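Local coordinates for regulatory Subunit of Protein Kinase A (cAMP-dependent) from Euglena gracilis (Euglena gracilis, PDB 6RSX) that binds cyclic AMP in each of two tandem cyclic nucleotide-binding domains and probably controls the kinase catalytic subunit in response to it, at residues I43-L48 against F81-S86; G114-M119 against R154-Y159; W137-D142 against R146-Q151. One frame throughout, in Å; residues are numbered along the deposited sequence. Where two conformers were deposited one is given.

In the fold
All three contacts lie in and around the first cyclic nucleotide-binding domain. Contact 1 closes first along the chain; contact 3 is then nested inside the loop that contact 2 closes. Contacts 1 and 3 have centres about 10 Å apart and share an antiparallel sheet, in which strands 80-84 and 134-140 are neighbours. Contacts 2 and 3 both use helix 149-165, with centres about 11 Å apart, while those of contacts 1 and 2 are about 14 Å apart. Phe81 packs against Gly114, Glu115 and Leu118, so the cyclic AMP site of contact 2 and the helix-on-sheet packing of contact 1 are contiguous through this one residue.

Contact 1: residues I43-L48 against F81-S86; sequences ILFRSL and FYVIES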
loop_
_atom_site.group_PDB
_atom_site.type_symbol
_atom_site.label_atom_id
_atom_site.label_comp_id
_atom_site.label_asym_id
_atom_site.label_seq_id
_atom_site.Cartn_x
_atom_site.Cartn_y
_atom_site.Cartn_z
ATOM N N ILE A 43 1.154 -5.502 -2.846
ATOM C CA ILE A 43 -0.295 -5.526 -2.695
ATOM C C ILE A 43 -0.999 -5.730 -4.032
ATOM O O ILE A 43 -2.081 -6.321 -4.070
ATOM C CB ILE A 43 -0.833 -4.272 -1.987
ATOM C CG1 ILE A 43 -2.308 -4.486 -1.617
ATOM C CG2 ILE A 43 -0.710 -3.058 -2.836
ATOM C CD1 ILE A 43 -2.544 -5.597 -0.566
ATOM N N LEU A 44 -0.394 -5.301 -5.146
ATOM C CA LEU A 44 -1.080 -5.465 -6.433
ATOM C C LEU A 44 -1.290 -6.928 -6.773
ATOM O O LEU A 44 -2.310 -7.281 -7.369
ATOM C CB LEU A 44 -0.311 -4.773 -7.547
ATOM C CG LEU A 44 -0.263 -3.268 -7.397
ATOM C CD1 LEU A 44 0.624 -2.673 -8.470
ATOM C CD2 LEU A 44 -1.677 -2.671 -7.467
ATOM N N PHE A 45 -0.362 -7.799 -6.388
ATOM C CA PHE A 45 -0.514 -9.212 -6.697
ATOM C C PHE A 45 -1.277 -9.963 -5.629
ATOM O O PHE A 45 -1.938 -10.954 -5.946
ATOM C CB PHE A 45 0.856 -9.859 -6.924
ATOM C CG PHE A 45 1.547 -9.387 -8.164
ATOM C CD1 PHE A 45 2.363 -8.260 -8.149
ATOM C CD2 PHE A 45 1.368 -10.063 -9.371
ATOM C CE1 PHE A 45 2.998 -7.821 -9.299
ATOM C CE2 PHE A 45 2.015 -9.642 -10.517
ATOM C CZ PHE A 45 2.816 -8.510 -10.493
ATOM N N ARG A 46 -1.219 -9.510 -4.367
ATOM C CA ARG A 46 -1.975 -10.173 -3.313
ATOM C C ARG A 46 -3.458 -10.241 -3.638
ATOM O O ARG A 46 -4.143 -11.178 -3.215
ATOM C CB ARG A 46 -1.771 -9.448 -1.976
ATOM C CG ARG A 46 -2.397 -10.187 -0.790
ATOM C CD ARG A 46 -2.137 -9.466 0.513
ATOM N NE ARG A 46 -0.706 -9.331 0.757
ATOM C CZ ARG A 46 -0.186 -8.469 1.617
ATOM N NH1 ARG A 46 -0.988 -7.664 2.309
ATOM N NH2 ARG A 46 1.129 -8.404 1.786
ATOM N N SER A 47 -3.975 -9.257 -4.373
ATOM C CA SER A 47 -5.411 -9.205 -4.646
ATOM C C SER A 47 -5.854 -10.246 -5.677
ATOM O O SER A 47 -6.968 -10.782 -5.578
ATOM C CB SER A 47 -5.781 -7.801 -5.120
ATOM O OG SER A 47 -4.687 -7.204 -5.792
ATOM N N LEU A 48 -5.006 -10.539 -6.662
ATOM C CA LEU A 48 -5.371 -11.459 -7.735
ATOM C C LEU A 48 -5.898 -12.770 -7.178
ATOM O O LEU A 48 -5.349 -13.317 -6.221
ATOM C CB LEU A 48 -4.157 -11.748 -8.618
ATOM C CG LEU A 48 -3.508 -10.525 -9.228
ATOM C CD1 LEU A 48 -2.199 -10.948 -9.823
ATOM C CD2 LEU A 48 -4.424 -9.912 -10.288
ATOM N N PHE A 81 5.688 -4.132 -16.940
ATOM C CA PHE A 81 5.508 -3.880 -15.518
ATOM C C PHE A 81 6.494 -4.758 -14.742
ATOM O O PHE A 81 6.697 -5.928 -15.099
ATOM C CB PHE A 81 4.055 -4.188 -15.143
ATOM C CG PHE A 81 3.768 -4.108 -13.678
ATOM C CD1 PHE A 81 3.730 -2.895 -13.036
ATOM C CD2 PHE A 81 3.354 -5.225 -13.012
ATOM C CE1 PHE A 81 3.400 -2.803 -11.639
ATOM C CE2 PHE A 81 3.024 -5.151 -11.642
ATOM C CZ PHE A 81 3.013 -3.935 -10.986
ATOM N N TYR A 82 7.140 -4.194 -13.705
ATOM C CA TYR A 82 8.263 -4.869 -13.061
ATOM C C TYR A 82 8.037 -5.032 -11.562
ATOM O O TYR A 82 7.437 -4.164 -10.914
ATOM C CB TYR A 82 9.590 -4.082 -13.243
ATOM C CG TYR A 82 10.016 -3.951 -14.701
ATOM C CD1 TYR A 82 10.760 -4.952 -15.304
ATOM C CD2 TYR A 82 9.732 -2.789 -15.432
ATOM C CE1 TYR A 82 11.187 -4.845 -16.631
ATOM C CE2 TYR A 82 10.140 -2.668 -16.758
ATOM C CZ TYR A 82 10.882 -3.690 -17.345
ATOM O OH TYR A 82 11.324 -3.593 -18.635
ATOM N N VAL A 83 8.546 -6.141 -11.021
ATOM C CA VAL A 83 8.727 -6.286 -9.558
ATOM C C VAL A 83 10.194 -6.583 -9.280
ATOM O O VAL A 83 10.799 -7.446 -9.913
ATOM C CB VAL A 83 7.827 -7.400 -8.968
ATOM C CG1 VAL A 83 7.932 -7.454 -7.406
ATOM C CG2 VAL A 83 6.364 -7.226 -9.381
ATOM N N ILE A 84 10.771 -5.909 -8.277
ATOM C CA ILE A 84 12.169 -6.131 -7.945
ATOM C C ILE A 84 12.307 -7.449 -7.181
ATOM O O ILE A 84 11.608 -7.680 -6.186
ATOM C CB ILE A 84 12.709 -4.966 -7.096
ATOM C CG1 ILE A 84 12.692 -3.656 -7.922
ATOM C CG2 ILE A 84 14.129 -5.312 -6.658
ATOM C CD1 ILE A 84 13.147 -2.390 -7.116
ATOM N N GLU A 85 13.241 -8.291 -7.617
ATOM C CA GLU A 85 13.615 -9.484 -6.874
ATOM C C GLU A 85 14.839 -9.218 -5.992
ATOM O O GLU A 85 14.818 -9.534 -4.794
ATOM C CB GLU A 85 13.901 -10.642 -7.840
ATOM C CG GLU A 85 14.214 -11.957 -7.080
ATOM C CD GLU A 85 14.380 -13.117 -8.083
ATOM O OE1 GLU A 85 15.050 -12.919 -9.126
ATOM O OE2 GLU A 85 13.763 -14.181 -7.861
ATOM N N SER A 86 15.883 -8.597 -6.558
ATOM C CA SER A 86 17.127 -8.278 -5.838
ATOM C C SER A 86 17.580 -6.879 -6.210
ATOM O O SER A 86 17.359 -6.418 -7.338
ATOM C CB SER A 86 18.299 -9.178 -6.239
ATOM O OG SER A 86 17.935 -10.515 -6.403
#
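Phe45, on the short helix 43-46, and Val83, on strand 80-84, mark the nearest approach of the two backbones, yet their CA atoms are 10.1 Å apart, so the gap is bridged by side chains alone. The alternation of the strand sends Phe81 and Val83 toward the helix and Tyr82 away from it. Phe45 touches both of the inward-facing strand residues: its CE1 lies 3.4 Å from CG2 of Val83, and the same CE1 is 3.6 Å from CE2 of Phe81. The two phenyl rings meet rim to rim, neither lying over the face of the other; their planes are inclined by 26° and their centroids stand 5.9 Å apart. With CG of Phe81 anti to the backbone N (chi1 174°), its ring reaches out from the sheet, and the rim of Phe45 comes up to its edge close to the ring plane. Leu44 adds a methyl, CD1 sitting 3.7 Å from CZ of Phe81. All four residues are buried, and Leu39, Met60 and Leu139 pack round Phe45 while Phe144 meets the Phe81 ring. Beyond the apolar patch, Arg46 of the same helix forms salt bridges with Asp262 and Glu264. Helices 29-39, 43-46 and 50-59 together probably make up the N3A motif of kinase A regulatory subunits, with 43-46 as its short middle element, here resting on the beta roll of the cyclic nucleotide-binding fold.

Contact 2: residues G114-M119 against R154-Y159; sequences GELALM and RKRRQY. With CMP (adenosine-3',5'-cyclic-monophosphate), chain B.
Arg156 grips a single oxygen of Glu115 end-on: NH1 and NH2 each donate to OE2 at 3.0 Å, making a salt bridge. OE2 lies in the guanidinium plane, but the carboxylate is turned almost square to it, the planes 86° apart. NH1 therefore meets the anti lone pair, whereas NH2 arrives 51° above the carboxylate plane. The other oxygen, OE1, accepts from the ribose O2' of cyclic AMP at 2.6 Å, and Gly114 N donates to that O2' at 2.9 Å. The carboxylate is turned this way by a side chain bent at chi2 (-82°). Ala117 N holds the phosphate through O1P at 2.9 Å. Asp182 of helix 174-183 also pairs with NH2 of Arg156 and is its strongest polar partner, and Tyr175 OH also bonds OE2. If Glu115 were an alanine, the ribose hydroxyl would probably lose its acceptor and Arg156 its link to the pocket, leaving the guanidinium to Asp182. Between the two segments, apolar atoms add to this polar centre: Leu116 sets CD2 3.5 Å from NH1 of Arg156, at the guanidinium edge, and Met119, in one of its two conformers, crosses the arginine. Helix 115-120 is part of the phosphate-binding cassette of this family; segment 115-119 runs nearly perpendicular to 154-159, with Met178 of helix 174-183 touching both Leu116 and Arg156, and Phe81 of strand 80-84 touching Glu115.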
loop_
_atom_site.group_PDB
_atom_site.type_symbol
_atom_site.label_atom_id
_atom_site.label_comp_id
_atom_site.label_asym_id
_atom_site.label_seq_id
_atom_site.Cartn_x
_atom_site.Cartn_y
_atom_site.Cartn_z
ATOM N N GLY A 114 6.114 0.676 -13.003
ATOM C CA GLY A 114 5.855 0.679 -14.437
ATOM C C GLY A 114 4.399 0.463 -14.796
ATOM O O GLY A 114 4.090 0.224 -15.964
ATOM N N GLU A 115 3.497 0.602 -13.838
ATOM C CA GLU A 115 2.098 0.328 -14.125
ATOM C C GLU A 115 1.402 1.505 -14.819
ATOM O O GLU A 115 0.444 1.273 -15.568
ATOM C CB GLU A 115 1.360 -0.034 -12.815
ATOM C CG GLU A 115 0.885 1.116 -11.967
ATOM C CD GLU A 115 1.953 1.727 -11.056
ATOM O OE1 GLU A 115 3.134 1.294 -11.107
ATOM O OE2 GLU A 115 1.595 2.668 -10.322
ATOM N N LEU A 116 1.851 2.747 -14.579
ATOM C CA LEU A 116 1.078 3.907 -15.025
ATOM C C LEU A 116 0.992 3.934 -16.549
ATOM O O LEU A 116 -0.092 4.123 -17.119
ATOM C CB LEU A 116 1.709 5.196 -14.553
ATOM C CG LEU A 116 1.717 5.437 -13.007
ATOM C CD1 LEU A 116 2.402 6.750 -12.718
ATOM C CD2 LEU A 116 0.295 5.418 -12.453
ATOM N N ALA A 117 2.131 3.719 -17.216
ATOM C CA ALA A 117 2.125 3.758 -18.700
ATOM C C ALA A 117 1.221 2.673 -19.273
ATOM O O ALA A 117 0.554 2.871 -20.311
ATOM C CB ALA A 117 3.558 3.587 -19.230
ATOM N N LEU A 118 1.212 1.497 -18.641
ATOM C CA LEU A 118 0.395 0.395 -19.125
ATOM C C LEU A 118 -1.086 0.615 -18.817
ATOM O O LEU A 118 -1.941 0.156 -19.581
ATOM C CB LEU A 118 0.870 -0.939 -18.561
ATOM C CG LEU A 118 2.369 -1.319 -18.669
ATOM C CD1 LEU A 118 2.743 -2.821 -18.470
ATOM C CD2 LEU A 118 3.115 -0.728 -19.787
ATOM N N MET A 119 -1.401 1.321 -17.731
ATOM C CA MET A 119 -2.802 1.570 -17.412
ATOM C C MET A 119 -3.375 2.710 -18.238
ATOM O O MET A 119 -4.420 2.552 -18.877
ATOM C CB MET A 119 -2.959 1.885 -15.923
ATOM C CG MET A 119 -2.548 0.750 -15.044
ATOM S SD MET A 119 -2.278 1.282 -13.346
ATOM C CE MET A 119 -3.873 1.960 -12.870
ATOM N N ARG A 154 -9.709 0.870 -11.278
ATOM C CA ARG A 154 -10.956 1.123 -10.559
ATOM C C ARG A 154 -10.703 1.508 -9.102
ATOM O O ARG A 154 -11.268 2.485 -8.595
ATOM C CB ARG A 154 -11.852 -0.108 -10.633
ATOM C CG ARG A 154 -13.114 0.047 -9.805
ATOM C CD ARG A 154 -14.156 -0.959 -10.206
ATOM N NE ARG A 154 -13.686 -2.326 -10.028
ATOM C CZ ARG A 154 -13.548 -3.196 -11.018
ATOM N NH1 ARG A 154 -13.860 -2.840 -12.261
ATOM N NH2 ARG A 154 -13.108 -4.423 -10.762
ATOM N N LYS A 155 -9.863 0.736 -8.410
ATOM C CA LYS A 155 -9.599 0.981 -6.994
ATOM C C LYS A 155 -8.999 2.369 -6.784
ATOM O O LYS A 155 -9.376 3.095 -5.848
ATOM C CB LYS A 155 -8.671 -0.114 -6.468
ATOM C CG LYS A 155 -8.309 -0.002 -4.963
ATOM C CD LYS A 155 -9.152 -0.921 -4.139
ATOM C CE LYS A 155 -8.794 -0.777 -2.635
ATOM N NZ LYS A 155 -7.528 -1.503 -2.249
ATOM N N ARG A 156 -8.063 2.769 -7.655
ATOM C CA ARG A 156 -7.452 4.077 -7.473
ATOM C C ARG A 156 -8.470 5.182 -7.701
ATOM O O ARG A 156 -8.501 6.176 -6.953
ATOM C CB ARG A 156 -6.247 4.225 -8.393
ATOM C CG ARG A 156 -5.065 3.342 -7.972
ATOM C CD ARG A 156 -3.923 3.361 -8.995
ATOM N NE ARG A 156 -2.786 2.585 -8.486
ATOM C CZ ARG A 156 -1.548 2.658 -8.968
ATOM N NH1 ARG A 156 -1.277 3.470 -9.994
ATOM N NH2 ARG A 156 -0.577 1.921 -8.430
ATOM N N ARG A 157 -9.306 5.029 -8.730
ATOM C CA ARG A 157 -10.362 5.999 -8.998
ATOM C C ARG A 157 -11.335 6.079 -7.833
ATOM O O ARG A 157 -11.701 7.169 -7.383
ATOM C CB ARG A 157 -11.106 5.621 -10.280
ATOM C CG ARG A 157 -12.400 6.393 -10.497
ATOM C CD ARG A 157 -12.784 6.351 -11.969
ATOM N NE ARG A 157 -13.967 7.160 -12.233
ATOM C CZ ARG A 157 -15.119 6.675 -12.683
ATOM N NH1 ARG A 157 -16.151 7.488 -12.882
ATOM N NH2 ARG A 157 -15.237 5.379 -12.945
ATOM N N GLN A 158 -11.766 4.925 -7.333
ATOM C CA GLN A 158 -12.815 4.915 -6.321
ATOM C C GLN A 158 -12.390 5.591 -5.030
ATOM O O GLN A 158 -13.239 6.128 -4.316
ATOM C CB GLN A 158 -13.266 3.484 -6.064
ATOM C CG GLN A 158 -14.011 2.954 -7.286
ATOM C CD GLN A 158 -14.479 1.515 -7.129
ATOM O OE1 GLN A 158 -13.842 0.705 -6.446
ATOM N NE2 GLN A 158 -15.600 1.190 -7.777
ATOM N N TYR A 159 -11.102 5.609 -4.716
ATOM C CA TYR A 159 -10.674 6.186 -3.447
ATOM C C TYR A 159 -10.014 7.554 -3.595
ATOM O O TYR A 159 -9.565 8.122 -2.597
ATOM C CB TYR A 159 -9.744 5.200 -2.741
ATOM C CG TYR A 159 -10.507 4.049 -2.120
ATOM C CD1 TYR A 159 -11.067 4.171 -0.852
ATOM C CD2 TYR A 159 -10.716 2.866 -2.815
ATOM C CE1 TYR A 159 -11.787 3.128 -0.273
ATOM C CE2 TYR A 159 -11.427 1.807 -2.240
ATOM C CZ TYR A 159 -11.956 1.956 -0.953
ATOM O OH TYR A 159 -12.668 0.935 -0.371
HETATM P P CMP B . 5.334 4.497 -15.182
HETATM O O1P CMP B . 4.796 3.431 -16.196
HETATM O O2P CMP B . 5.029 5.933 -15.278
HETATM O "O5'" CMP B . 6.942 4.465 -15.223
HETATM C "C5'" CMP B . 7.715 4.984 -14.143
HETATM C "C4'" CMP B . 7.179 4.363 -12.886
HETATM O "O4'" CMP B . 7.776 4.849 -11.677
HETATM C "C3'" CMP B . 5.715 4.642 -12.657
HETATM O "O3'" CMP B . 4.902 3.992 -13.607
HETATM C "C2'" CMP B . 5.515 4.190 -11.207
HETATM O "O2'" CMP B . 5.290 2.790 -11.197
HETATM C "C1'" CMP B . 6.914 4.493 -10.598
HETATM N N9 CMP B . 6.929 5.597 -9.645
HETATM C C8 CMP B . 7.509 5.553 -8.395
HETATM N N7 CMP B . 7.385 6.744 -7.838
HETATM C C5 CMP B . 6.701 7.509 -8.700
HETATM C C6 CMP B . 6.301 8.810 -8.550
HETATM N N6 CMP B . 6.479 9.746 -7.466
HETATM N N1 CMP B . 5.605 9.420 -9.483
HETATM C C2 CMP B . 5.335 8.728 -10.633
HETATM N N3 CMP B . 5.713 7.418 -10.803
HETATM C C4 CMP B . 6.419 6.820 -9.819
#

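Contact 3: residues W137-D142 against R146-Q151; sequences WALDRD and RILLTQ
Leu139, Ile147 and Leu148 form a small apolar packing where strand 134-140 of the beta roll runs straight into helix 141-147 and then helix 149-165. One methyl carries it: CD1 of Leu139 lies 4.0 Å from CD1 of Leu148 and 4.2 Å from CD1 of Ile147. Leu139 and Leu148 cross at about a right angle, whereas Ile147, with CG1 set between its backbone N and carbonyl carbon (chi1 70°), swings its end toward the leucine. Helix 50-59 covers the isoleucine through Ser52, Val55 and Val56; Leu148 also touches Leu48 and Phe81. On the exposed side, Arg146 N donates to Asp142 O at 3.1 Å in an ordinary helical turn. Asp140 is the N-cap of helix 141-147, and its OD1 also bonds the hydroxyl of Thr143. At the other end, where the two helices break, Gln151 curls back and NE2 donates to Ile147 O at 2.9 Å. That bond lies in the carbonyl plane and close to the amide plane, with an N-H...O angle of 154°, and satisfies this carbonyl with a side-chain N-H. The chemistry is divided: buried methyl contacts, which lack strict direction, join the strand to the end of helix 141-147 and the break that follows it, whereas directional bonds lie along the helix and at its ends, consistent with their defining the local turns.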
loop_
_atom_site.group_PDB
_atom_site.type_symbol
_atom_site.label_atom_id
_atom_site.label_comp_id
_atom_site.label_asym_id
_atom_site.label_seq_id
_atom_site.Cartn_x
_atom_site.Cartn_y
_atom_site.Cartn_z
ATOM N N TRP A 137 11.431 -9.420 -11.935
ATOM C CA TRP A 137 10.434 -10.209 -12.673
ATOM C C TRP A 137 9.516 -9.244 -13.408
ATOM O O TRP A 137 9.125 -8.219 -12.871
ATOM C CB TRP A 137 9.640 -11.090 -11.699
ATOM C CG TRP A 137 10.427 -12.297 -11.237
ATOM C CD1 TRP A 137 11.073 -12.484 -10.012
ATOM C CD2 TRP A 137 10.636 -13.478 -11.978
ATOM N NE1 TRP A 137 11.672 -13.726 -9.992
ATOM C CE2 TRP A 137 11.409 -14.358 -11.182
ATOM C CE3 TRP A 137 10.219 -13.899 -13.246
ATOM C CZ2 TRP A 137 11.781 -15.627 -11.629
ATOM C CZ3 TRP A 137 10.594 -15.149 -13.689
ATOM C CH2 TRP A 137 11.358 -16.005 -12.893
ATOM N N ALA A 138 9.153 -9.558 -14.655
ATOM C CA ALA A 138 8.436 -8.595 -15.477
ATOM C C ALA A 138 7.214 -9.248 -16.111
ATOM O O ALA A 138 7.227 -10.443 -16.403
ATOM C CB ALA A 138 9.320 -8.058 -16.600
ATOM N N LEU A 139 6.149 -8.460 -16.247
ATOM C CA LEU A 139 4.977 -8.801 -17.058
ATOM C C LEU A 139 4.939 -7.894 -18.274
ATOM O O LEU A 139 5.129 -6.675 -18.160
ATOM C CB LEU A 139 3.666 -8.604 -16.294
ATOM C CG LEU A 139 3.275 -9.565 -15.176
ATOM C CD1 LEU A 139 2.035 -9.035 -14.495
ATOM C CD2 LEU A 139 2.998 -10.903 -15.846
ATOM N N ASP A 140 4.594 -8.469 -19.421
ATOM C CA ASP A 140 4.479 -7.606 -20.584
ATOM C C ASP A 140 3.127 -6.886 -20.601
ATOM O O ASP A 140 2.236 -7.117 -19.775
ATOM C CB ASP A 140 4.732 -8.405 -21.860
ATOM C CG ASP A 140 3.648 -9.450 -22.162
ATOM O OD1 ASP A 140 2.516 -9.386 -21.640
ATOM O OD2 ASP A 140 3.959 -10.350 -22.974
ATOM N N ARG A 141 2.966 -5.994 -21.595
ATOM C CA ARG A 141 1.809 -5.107 -21.577
ATOM C C ARG A 141 0.516 -5.898 -21.720
ATOM O O ARG A 141 -0.467 -5.633 -21.015
ATOM C CB ARG A 141 1.930 -4.065 -22.699
ATOM C CG ARG A 141 0.767 -3.111 -22.747
ATOM C CD ARG A 141 0.917 -2.090 -23.882
ATOM N NE ARG A 141 -0.297 -1.288 -23.962
ATOM C CZ ARG A 141 -1.358 -1.628 -24.694
ATOM N NH1 ARG A 141 -1.334 -2.746 -25.417
ATOM N NH2 ARG A 141 -2.441 -0.854 -24.709
ATOM N N ASP A 142 0.479 -6.840 -22.672
ATOM C CA ASP A 142 -0.758 -7.589 -22.907
ATOM C C ASP A 142 -1.160 -8.384 -21.680
ATOM O O ASP A 142 -2.350 -8.446 -21.335
ATOM C CB ASP A 142 -0.594 -8.526 -24.104
ATOM C CG ASP A 142 -0.536 -7.772 -25.415
ATOM O OD1 ASP A 142 -0.820 -6.540 -25.408
ATOM O OD2 ASP A 142 -0.192 -8.410 -26.435
ATOM N N ARG A 146 -4.534 -7.843 -19.264
ATOM C CA ARG A 146 -5.494 -8.906 -18.988
ATOM C C ARG A 146 -5.821 -9.020 -17.505
ATOM O O ARG A 146 -6.999 -9.102 -17.137
ATOM C CB ARG A 146 -4.967 -10.243 -19.505
ATOM C CG ARG A 146 -4.956 -10.322 -21.013
ATOM C CD ARG A 146 -5.371 -11.698 -21.476
ATOM N NE ARG A 146 -4.344 -12.710 -21.270
ATOM C CZ ARG A 146 -4.482 -13.775 -20.490
ATOM N NH1 ARG A 146 -3.494 -14.654 -20.400
ATOM N NH2 ARG A 146 -5.608 -13.965 -19.811
ATOM N N ILE A 147 -4.809 -9.037 -16.634
ATOM C CA ILE A 147 -5.013 -9.445 -15.242
ATOM C C ILE A 147 -4.941 -8.326 -14.204
ATOM O O ILE A 147 -5.494 -8.498 -13.105
ATOM C CB ILE A 147 -4.040 -10.570 -14.854
ATOM C CG1 ILE A 147 -2.629 -10.020 -14.767
ATOM C CG2 ILE A 147 -4.119 -11.734 -15.849
ATOM C CD1 ILE A 147 -1.680 -11.026 -14.183
ATOM N N LEU A 148 -4.299 -7.200 -14.486
ATOM C CA LEU A 148 -4.140 -6.164 -13.468
ATOM C C LEU A 148 -4.804 -4.833 -13.799
ATOM O O LEU A 148 -5.144 -4.094 -12.871
ATOM C CB LEU A 148 -2.644 -5.915 -13.187
ATOM C CG LEU A 148 -1.943 -6.914 -12.269
ATOM C CD1 LEU A 148 -0.429 -6.694 -12.300
ATOM C CD2 LEU A 148 -2.501 -6.744 -10.847
ATOM N N LEU A 149 -5.019 -4.507 -15.084
ATOM C CA LEU A 149 -5.342 -3.124 -15.435
ATOM C C LEU A 149 -6.691 -2.689 -14.857
ATOM O O LEU A 149 -6.799 -1.617 -14.242
ATOM C CB LEU A 149 -5.302 -2.940 -16.969
ATOM C CG LEU A 149 -5.560 -1.507 -17.444
ATOM C CD1 LEU A 149 -4.945 -1.237 -18.817
ATOM C CD2 LEU A 149 -7.057 -1.295 -17.487
ATOM N N THR A 150 -7.729 -3.514 -15.034
ATOM C CA THR A 150 -9.091 -3.082 -14.724
ATOM C C THR A 150 -9.262 -2.806 -13.237
ATOM O O THR A 150 -9.669 -1.712 -12.833
ATOM C CB THR A 150 -10.102 -4.136 -15.180
ATOM O OG1 THR A 150 -9.987 -4.322 -16.593
ATOM C CG2 THR A 150 -11.509 -3.680 -14.840
ATOM N N GLN A 151 -8.969 -3.797 -12.403
ATOM C CA GLN A 151 -9.220 -3.617 -10.976
ATOM C C GLN A 151 -8.254 -2.617 -10.355
ATOM O O GLN A 151 -8.613 -1.952 -9.377
ATOM C CB GLN A 151 -9.197 -4.960 -10.241
ATOM C CG GLN A 151 -7.859 -5.543 -9.937
ATOM C CD GLN A 151 -7.340 -6.461 -11.033
ATOM O OE1 GLN A 151 -7.747 -6.372 -12.197
ATOM N NE2 GLN A 151 -6.418 -7.347 -10.666
#